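PDB 5J5U: RagB/SusD domain protein from Flavobacterium johnsoniae, which probably binds chitin or chitin fragments at the cell surface as a SusD-like lipoprotein of a chitin-utilization system. Local coordinates for residues T116-D121 against T446-P451; P123-G128 against K139-Q144. All blocks are in the same frame, centred on the assembly; numbering follows the deposited sequence.

Interaction 1: T116-D121 against T446-P451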
ATOM      1  N   THR A 116      -3.401 -10.641   5.339  1.00 12.40           N
ATOM      2  CA  THR A 116      -3.198 -11.870   4.573  1.00 11.44           C
ATOM      3  C   THR A 116      -2.121 -11.585   3.519  1.00 12.93           C
ATOM      4  O   THR A 116      -1.191 -12.393   3.317  1.00 10.17           O
ATOM      5  CB  THR A 116      -4.537 -12.411   3.955  1.00 11.56           C
ATOM      6  OG1 THR A 116      -4.304 -13.613   3.215  1.00  7.76           O
ATOM      7  CG2 THR A 116      -5.278 -11.350   3.087  1.00 14.40           C
ATOM      8  N   ASP A 117      -2.163 -10.383   2.939  1.00 11.37           N
ATOM      9  CA  ASP A 117      -1.232 -10.088   1.855  1.00 11.79           C
ATOM     10  C   ASP A 117       0.217 -10.145   2.366  1.00 14.87           C
ATOM     11  O   ASP A 117       1.147 -10.479   1.609  1.00 17.10           O
ATOM     12  CB  ASP A 117      -1.535  -8.741   1.241  1.00 13.46           C
ATOM     13  CG  ASP A 117      -2.660  -8.810   0.226  1.00 19.85           C
ATOM     14  OD1 ASP A 117      -3.138  -9.936  -0.050  1.00 12.86           O
ATOM     15  OD2 ASP A 117      -3.048  -7.732  -0.299  1.00 17.08           O
ATOM     16  N   ILE A 118       0.405  -9.849   3.653  1.00 11.93           N
ATOM     17  CA  ILE A 118       1.749  -9.896   4.208  1.00 11.06           C
ATOM     18  C   ILE A 118       2.077 -11.322   4.751  1.00 13.81           C
ATOM     19  O   ILE A 118       3.212 -11.798   4.590  1.00 12.82           O
ATOM     20  CB  ILE A 118       1.938  -8.818   5.275  1.00  9.95           C
ATOM     21  CG1 ILE A 118       2.166  -7.457   4.610  1.00  9.87           C
ATOM     22  CG2 ILE A 118       3.150  -9.113   6.158  1.00  8.97           C
ATOM     23  CD1 ILE A 118       3.535  -7.350   3.928  1.00  9.28           C
ATOM     24  N   TYR A 119       1.112 -12.026   5.358  1.00  9.08           N
ATOM     25  CA  TYR A 119       1.501 -13.286   6.029  1.00  9.72           C
ATOM     26  C   TYR A 119       0.973 -14.538   5.356  1.00  9.28           C
ATOM     27  O   TYR A 119       1.396 -15.648   5.681  1.00  8.86           O
ATOM     28  CB  TYR A 119       1.055 -13.280   7.491  1.00  9.74           C
ATOM     29  CG  TYR A 119       1.646 -12.156   8.309  1.00  9.43           C
ATOM     30  CD1 TYR A 119       2.920 -12.260   8.846  1.00  8.51           C
ATOM     31  CD2 TYR A 119       0.920 -10.981   8.554  1.00 10.61           C
ATOM     32  CE1 TYR A 119       3.469 -11.231   9.614  1.00  6.07           C
ATOM     33  CE2 TYR A 119       1.469  -9.936   9.312  1.00  8.85           C
ATOM     34  CZ  TYR A 119       2.751 -10.087   9.846  1.00  9.80           C
ATOM     35  OH  TYR A 119       3.321  -9.072  10.600  1.00 11.11           O
ATOM     36  N   GLY A 120       0.019 -14.371   4.443  1.00 10.63           N
ATOM     37  CA  GLY A 120      -0.584 -15.502   3.761  1.00  8.99           C
ATOM     38  C   GLY A 120      -1.836 -16.015   4.443  1.00 11.20           C
ATOM     39  O   GLY A 120      -2.781 -15.243   4.671  1.00 15.32           O
ATOM     40  N   ASP A 121      -1.865 -17.316   4.744  1.00 10.18           N
ATOM     41  CA  ASP A 121      -2.977 -17.890   5.493  1.00 11.89           C
ATOM     42  C   ASP A 121      -2.946 -17.325   6.908  1.00 12.97           C
ATOM     43  O   ASP A 121      -1.916 -17.346   7.559  1.00 11.54           O
ATOM     44  CB  ASP A 121      -2.919 -19.424   5.552  1.00 14.13           C
ATOM     45  CG  ASP A 121      -3.088 -20.096   4.186  1.00 18.29           C
ATOM     46  OD1 ASP A 121      -3.398 -19.431   3.173  1.00 17.15           O
ATOM     47  OD2 ASP A 121      -2.910 -21.328   4.131  1.00 20.58           O
ATOM     48  N   THR A 446       9.509 -12.669   0.303  1.00  7.91           N
ATOM     49  CA  THR A 446       8.218 -12.686  -0.367  1.00 10.61           C
ATOM     50  C   THR A 446       7.028 -12.791   0.597  1.00  9.79           C
ATOM     51  O   THR A 446       5.881 -12.872   0.161  1.00  9.05           O
ATOM     52  CB  THR A 446       8.159 -13.813  -1.417  1.00 12.80           C
ATOM     53  OG1 THR A 446       8.751 -15.003  -0.884  1.00 11.81           O
ATOM     54  CG2 THR A 446       8.936 -13.377  -2.679  1.00 10.11           C
ATOM     55  N   ARG A 447       7.309 -12.786   1.898  1.00  8.97           N
ATOM     56  CA  ARG A 447       6.267 -12.622   2.936  1.00  9.65           C
ATOM     57  C   ARG A 447       6.969 -12.296   4.250  1.00  9.29           C
ATOM     58  O   ARG A 447       8.174 -12.435   4.339  1.00  8.16           O
ATOM     59  CB  ARG A 447       5.410 -13.882   3.093  1.00 12.23           C
ATOM     60  CG  ARG A 447       6.201 -15.086   3.684  1.00 11.00           C
ATOM     61  CD  ARG A 447       5.372 -16.379   3.791  1.00 11.02           C
ATOM     62  NE  ARG A 447       4.443 -16.385   4.931  1.00 13.77           N
ATOM     63  CZ  ARG A 447       4.753 -16.773   6.177  1.00 11.74           C
ATOM     64  NH1 ARG A 447       5.979 -17.174   6.466  1.00  7.05           N
ATOM     65  NH2 ARG A 447       3.831 -16.744   7.147  1.00  9.50           N
ATOM     66  N   LEU A 448       6.231 -11.865   5.262  1.00  8.10           N
ATOM     67  CA  LEU A 448       6.773 -11.814   6.612  1.00  8.70           C
ATOM     68  C   LEU A 448       6.185 -13.015   7.382  1.00 11.13           C
ATOM     69  O   LEU A 448       5.251 -13.684   6.903  1.00 10.40           O
ATOM     70  CB  LEU A 448       6.452 -10.479   7.294  1.00 10.08           C
ATOM     71  CG  LEU A 448       7.025  -9.221   6.614  1.00 10.53           C
ATOM     72  CD1 LEU A 448       6.622  -7.958   7.381  1.00  6.64           C
ATOM     73  CD2 LEU A 448       8.554  -9.287   6.469  1.00  8.14           C
ATOM     74  N   TYR A 449       6.750 -13.322   8.547  1.00 13.96           N
ATOM     75  CA  TYR A 449       6.474 -14.616   9.166  1.00  8.58           C
ATOM     76  C   TYR A 449       5.621 -14.496  10.444  1.00 10.00           C
ATOM     77  O   TYR A 449       5.685 -13.494  11.160  1.00  9.44           O
ATOM     78  CB  TYR A 449       7.803 -15.342   9.434  1.00  9.44           C
ATOM     79  CG  TYR A 449       8.867 -14.501  10.127  1.00 13.22           C
ATOM     80  CD1 TYR A 449       9.811 -13.782   9.393  1.00 14.60           C
ATOM     81  CD2 TYR A 449       8.935 -14.430  11.516  1.00 11.01           C
ATOM     82  CE1 TYR A 449      10.786 -13.017  10.021  1.00 13.20           C
ATOM     83  CE2 TYR A 449       9.913 -13.675  12.149  1.00 14.42           C
ATOM     84  CZ  TYR A 449      10.839 -12.967  11.387  1.00 13.13           C
ATOM     85  OH  TYR A 449      11.791 -12.196  12.014  1.00  9.22           O
ATOM     86  N   TYR A 450       4.826 -15.531  10.717  1.00  8.97           N
ATOM     87  CA  TYR A 450       3.988 -15.561  11.922  1.00 12.04           C
ATOM     88  C   TYR A 450       4.877 -15.534  13.161  1.00 13.93           C
ATOM     89  O   TYR A 450       5.958 -16.124  13.147  1.00 13.34           O
ATOM     90  CB  TYR A 450       3.124 -16.817  11.986  1.00 11.10           C
ATOM     91  CG  TYR A 450       2.390 -17.276  10.739  1.00  8.05           C
ATOM     92  CD1 TYR A 450       1.614 -16.420   9.982  1.00  9.94           C
ATOM     93  CD2 TYR A 450       2.457 -18.609  10.354  1.00  9.25           C
ATOM     94  CE1 TYR A 450       0.927 -16.892   8.849  1.00 10.36           C
ATOM     95  CE2 TYR A 450       1.785 -19.092   9.251  1.00 10.33           C
ATOM     96  CZ  TYR A 450       1.027 -18.244   8.497  1.00 10.76           C
ATOM     97  OH  TYR A 450       0.378 -18.758   7.399  1.00  9.56           O
ATOM     98  N   PRO A 451       4.431 -14.849  14.239  1.00 15.47           N
ATOM     99  CA  PRO A 451       5.232 -14.870  15.472  1.00 12.14           C
ATOM    100  C   PRO A 451       5.228 -16.244  16.129  1.00 11.71           C
ATOM    101  O   PRO A 451       4.224 -16.974  16.072  1.00 11.07           O
ATOM    102  CB  PRO A 451       4.548 -13.816  16.370  1.00 14.24           C
ATOM    103  CG  PRO A 451       3.151 -13.746  15.860  1.00 12.52           C
ATOM    104  CD  PRO A 451       3.218 -14.022  14.376  1.00 10.57           C
TER

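Interaction 2: P123-G128 against K139-Q144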
ATOM      1  N   PRO A 123      -5.491 -16.375  10.706  1.00 14.88           N
ATOM      2  CA  PRO A 123      -6.807 -16.377  11.367  1.00 16.48           C
ATOM      3  C   PRO A 123      -7.685 -15.206  10.895  1.00 17.72           C
ATOM      4  O   PRO A 123      -7.272 -14.028  10.855  1.00 12.39           O
ATOM      5  CB  PRO A 123      -6.464 -16.252  12.860  1.00 12.89           C
ATOM      6  CG  PRO A 123      -5.074 -16.810  12.973  1.00 14.53           C
ATOM      7  CD  PRO A 123      -4.372 -16.508  11.659  1.00 13.79           C
ATOM      8  N   TYR A 124      -8.897 -15.540  10.480  1.00 18.07           N
ATOM      9  CA  TYR A 124      -9.817 -14.501  10.039  1.00 18.39           C
ATOM     10  C   TYR A 124     -11.235 -14.857  10.514  1.00 18.72           C
ATOM     11  O   TYR A 124     -11.737 -14.277  11.481  1.00 17.19           O
ATOM     12  CB  TYR A 124      -9.732 -14.332   8.522  1.00 14.21           C
ATOM     13  CG  TYR A 124     -10.592 -13.241   7.955  1.00 14.07           C
ATOM     14  CD1 TYR A 124     -10.622 -11.980   8.536  1.00 14.55           C
ATOM     15  CD2 TYR A 124     -11.354 -13.456   6.810  1.00 16.48           C
ATOM     16  CE1 TYR A 124     -11.419 -10.966   8.012  1.00 18.17           C
ATOM     17  CE2 TYR A 124     -12.151 -12.449   6.267  1.00 13.79           C
ATOM     18  CZ  TYR A 124     -12.179 -11.205   6.877  1.00 22.03           C
ATOM     19  OH  TYR A 124     -12.956 -10.187   6.350  1.00 21.37           O
ATOM     20  N   SER A 125     -11.843 -15.840   9.864  1.00 18.14           N
ATOM     21  CA  SER A 125     -13.200 -16.272  10.189  1.00 21.35           C
ATOM     22  C   SER A 125     -13.387 -16.578  11.675  1.00 20.79           C
ATOM     23  O   SER A 125     -14.427 -16.261  12.239  1.00 31.80           O
ATOM     24  CB  SER A 125     -13.575 -17.489   9.337  1.00 20.71           C
ATOM     25  OG  SER A 125     -12.804 -18.620   9.709  1.00 24.59           O
ATOM     26  N   GLU A 126     -12.371 -17.133  12.323  1.00 20.59           N
ATOM     27  CA  GLU A 126     -12.437 -17.406  13.771  1.00 22.03           C
ATOM     28  C   GLU A 126     -11.635 -16.417  14.619  1.00 24.40           C
ATOM     29  O   GLU A 126     -11.291 -16.713  15.765  1.00 24.78           O
ATOM     30  CB  GLU A 126     -11.947 -18.817  14.070  1.00 19.26           C
ATOM     31  CG  GLU A 126     -12.728 -19.879  13.341  1.00 17.85           C
ATOM     32  CD  GLU A 126     -12.197 -21.268  13.619  1.00 27.05           C
ATOM     33  OE1 GLU A 126     -11.181 -21.387  14.346  1.00 21.87           O
ATOM     34  OE2 GLU A 126     -12.791 -22.238  13.096  1.00 29.55           O
ATOM     35  N   ALA A 127     -11.310 -15.268  14.036  1.00 24.83           N
ATOM     36  CA  ALA A 127     -10.501 -14.239  14.689  1.00 23.39           C
ATOM     37  C   ALA A 127     -11.333 -13.022  15.094  1.00 30.80           C
ATOM     38  O   ALA A 127     -12.394 -12.765  14.524  1.00 34.70           O
ATOM     39  CB  ALA A 127      -9.351 -13.803  13.764  1.00 16.77           C
ATOM     40  N   GLY A 128     -10.829 -12.262  16.064  1.00 32.57           N
ATOM     41  CA  GLY A 128     -11.459 -11.027  16.506  1.00 30.46           C
ATOM     42  C   GLY A 128     -12.651 -11.264  17.416  1.00 38.15           C
ATOM     43  O   GLY A 128     -13.579 -10.456  17.445  1.00 42.20           O
ATOM     44  N   LYS A 139      -8.298 -21.189  13.765  1.00 20.10           N
ATOM     45  CA  LYS A 139      -7.638 -21.770  12.599  1.00 22.24           C
ATOM     46  C   LYS A 139      -7.129 -20.674  11.667  1.00 20.83           C
ATOM     47  O   LYS A 139      -7.547 -19.512  11.762  1.00 17.27           O
ATOM     48  CB  LYS A 139      -8.592 -22.712  11.855  1.00 18.94           C
ATOM     49  CG  LYS A 139      -9.733 -21.997  11.140  1.00 24.16           C
ATOM     50  CD  LYS A 139     -10.750 -22.996  10.615  1.00 22.58           C
ATOM     51  CE  LYS A 139     -11.984 -22.327  10.008  1.00 22.45           C
ATOM     52  NZ  LYS A 139     -11.814 -21.968   8.555  1.00 22.20           N
ATOM     53  N   TYR A 140      -6.195 -21.043  10.794  1.00 19.43           N
ATOM     54  CA  TYR A 140      -5.691 -20.142   9.759  1.00 17.56           C
ATOM     55  C   TYR A 140      -6.509 -20.401   8.513  1.00 16.32           C
ATOM     56  O   TYR A 140      -6.515 -21.522   8.036  1.00 18.57           O
ATOM     57  CB  TYR A 140      -4.200 -20.385   9.494  1.00 14.61           C
ATOM     58  CG  TYR A 140      -3.255 -19.944  10.609  1.00 17.40           C
ATOM     59  CD1 TYR A 140      -3.427 -20.390  11.928  1.00 16.22           C
ATOM     60  CD2 TYR A 140      -2.161 -19.117  10.331  1.00 17.72           C
ATOM     61  CE1 TYR A 140      -2.567 -20.005  12.942  1.00 14.02           C
ATOM     62  CE2 TYR A 140      -1.287 -18.722  11.338  1.00 19.42           C
ATOM     63  CZ  TYR A 140      -1.502 -19.165  12.643  1.00 20.39           C
ATOM     64  OH  TYR A 140      -0.658 -18.769  13.638  1.00 14.53           O
ATOM     65  N   ASP A 141      -7.261 -19.419   8.021  1.00 18.77           N
ATOM     66  CA  ASP A 141      -8.011 -19.636   6.771  1.00 18.62           C
ATOM     67  C   ASP A 141      -7.054 -19.688   5.593  1.00 20.09           C
ATOM     68  O   ASP A 141      -6.095 -18.911   5.543  1.00 21.22           O
ATOM     69  CB  ASP A 141      -9.049 -18.544   6.493  1.00 17.00           C
ATOM     70  CG  ASP A 141     -10.047 -18.360   7.618  1.00 15.55           C
ATOM     71  OD1 ASP A 141     -10.222 -19.263   8.454  1.00 18.17           O
ATOM     72  OD2 ASP A 141     -10.679 -17.286   7.660  1.00 20.18           O
ATOM     73  N   LYS A 142      -7.314 -20.576   4.640  1.00 14.58           N
ATOM     74  CA  LYS A 142      -6.587 -20.529   3.388  1.00 17.31           C
ATOM     75  C   LYS A 142      -6.834 -19.182   2.700  1.00 18.25           C
ATOM     76  O   LYS A 142      -7.983 -18.713   2.609  1.00 11.70           O
ATOM     77  CB  LYS A 142      -7.001 -21.683   2.480  1.00 17.29           C
ATOM     78  CG  LYS A 142      -6.584 -23.044   2.978  1.00 19.56           C
ATOM     79  CD  LYS A 142      -7.275 -24.150   2.197  1.00 28.95           C
ATOM     80  CE  LYS A 142      -6.938 -24.097   0.701  1.00 31.62           C
ATOM     81  NZ  LYS A 142      -7.057 -25.435   0.033  1.00 38.02           N
ATOM     82  N   GLN A 143      -5.754 -18.574   2.203  1.00 17.13           N
ATOM     83  CA  GLN A 143      -5.845 -17.245   1.592  1.00 21.94           C
ATOM     84  C   GLN A 143      -6.887 -17.203   0.472  1.00 17.52           C
ATOM     85  O   GLN A 143      -7.637 -16.234   0.361  1.00 15.29           O
ATOM     86  CB  GLN A 143      -4.478 -16.783   1.060  1.00 16.28           C
ATOM     87  CG  GLN A 143      -4.500 -15.352   0.489  1.00 17.24           C
ATOM     88  CD  GLN A 143      -3.136 -14.864  -0.003  1.00 17.03           C
ATOM     89  OE1 GLN A 143      -2.581 -15.394  -0.977  1.00 15.95           O
ATOM     90  NE2 GLN A 143      -2.603 -13.833   0.656  1.00 12.66           N
ATOM     91  N   GLN A 144      -6.985 -18.273  -0.306  1.00 15.25           N
ATOM     92  CA  GLN A 144      -7.996 -18.334  -1.368  1.00 23.17           C
ATOM     93  C   GLN A 144      -9.421 -18.116  -0.811  1.00 20.35           C
ATOM     94  O   GLN A 144     -10.220 -17.353  -1.375  1.00 20.36           O
ATOM     95  CB  GLN A 144      -7.917 -19.668  -2.115  1.00 20.13           C
ATOM     96  CG  GLN A 144      -9.039 -19.880  -3.131  1.00 22.79           C
ATOM     97  CD  GLN A 144      -8.839 -21.118  -3.985  1.00 24.42           C
ATOM     98  OE1 GLN A 144      -8.350 -22.137  -3.507  1.00 23.73           O
ATOM     99  NE2 GLN A 144      -9.235 -21.039  -5.247  1.00 24.04           N
TER
HETATM  100  O   HOH W   1      -9.897 -18.097  11.045  1.00 15.36           O

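Interaction 1: T116-D121 against T446-P451
The carbonyl oxygen of Tyr119, in the last turn of helix 98-119, is gripped side-on by the guanidinium group of Arg447. Arg447 NH2 reaches Tyr119 O at 3.0 Å, in the carbonyl plane and on a lone pair, whereas Arg447 NE, 3.2 Å from the same oxygen, comes from above that plane. The oxygen lies almost exactly in the guanidinium plane. A bend at chi3 (-77°) turns the arginine head back toward the helix end, and its NH1 goes on to the carbonyl of Asp474. The last carbonyls of a helix have no following turn to supply N-H donors, and a cationic, multi-donor side chain probably suits the partial negative charge there.

One residue earlier, Ile118 O accepts the backbone N-H of Leu448 at 3.1 Å. The segment 446-451, an irregular connection between helices 415-425 and 452-457, thus supplies donors to the C-terminal end of a helix in the largely helical, TPR-clan SusD fold. Gly120 ends the helix with positive phi; at its backbone angles a CB would press on the preceding carbonyl oxygen.

Side chains pack around these bonds. Ile118 CG2 sits over the centre of the Tyr119 ring and also meets Leu448 CB at 3.7 Å, the two aliphatic side chains lying side by side. Tyr119 turns an edge to Tyr449 O, 3.5 Å from its CE1, and its hydroxyl bonds to Ala69 O. The Tyr450 ring takes Arg447 NH2 over its centre, 3.3 Å above the plane, and its hydroxyl OH makes a weak bond to Asp121 O.

Interaction 2: P123-G128 against K139-Q144
Asp141 holds Ser125 with both carboxylate oxygens. Ser125 N gives Asp141 OD2 a nearly straight bond of 2.9 Å (171°), and Ser125 OG meets OD1, each oxygen being approached on its syn side. With OG between the backbone N and the carbonyl carbon (chi1 68°), the serine hydroxyl comes to lie on the same carboxylate that the backbone N-H already meets. Lys139 NZ reaches OD1 from above the carboxylate plane in a salt bridge; the lysine chain, extended through chi2 and chi3, bends at chi4 (86°) and so turns NZ to OD1.

Glu126, extended beyond CG, crosses that lysine at about a right angle. Glu126 OE1 accepts Lys139 N at 2.9 Å, while Glu126 OE2 lies against Lys139 CE at 3.2 Å and the ammonium group turns to Asp141 instead. The rigid, puckered ring of Pro123 sets its CD over one face of the Tyr140 ring, 3.6 Å from the centroid, a CH-pi contact.

A water takes hydrogen bonds from Tyr124 N and Glu126 N and gives them to Lys139 O and Asp141 OD1, tying both segments together. Asp141 accepts the N-H and O-H of Ser125, the second residue of the type I beta turn from Tyr124 to Ala127, in the connection leading to helix 143-160.

Overall arrangement
Interaction 2 is nested along the chain inside the long span of chain that interaction 1 closes, and their centres lie 13 Å apart. Helix 98-119 ends in the first contact and helix 143-160 begins in the second, so together they frame the connection between two consecutive helices. The contacts touch directly: Asp121 OD1 lies 2.7 Å from Gln143 N, a probable hydrogen bond at the start of helix 143-160, and Thr116 OG1 lies 3.1 Å from Gln143 NE2. The rings of Tyr140 and Tyr450 meet edge-to-face, while Arg468 serves both, pairing with Asp121 and bonding to Tyr140 O. Interaction 1 is buried, whereas interaction 2 is partly exposed.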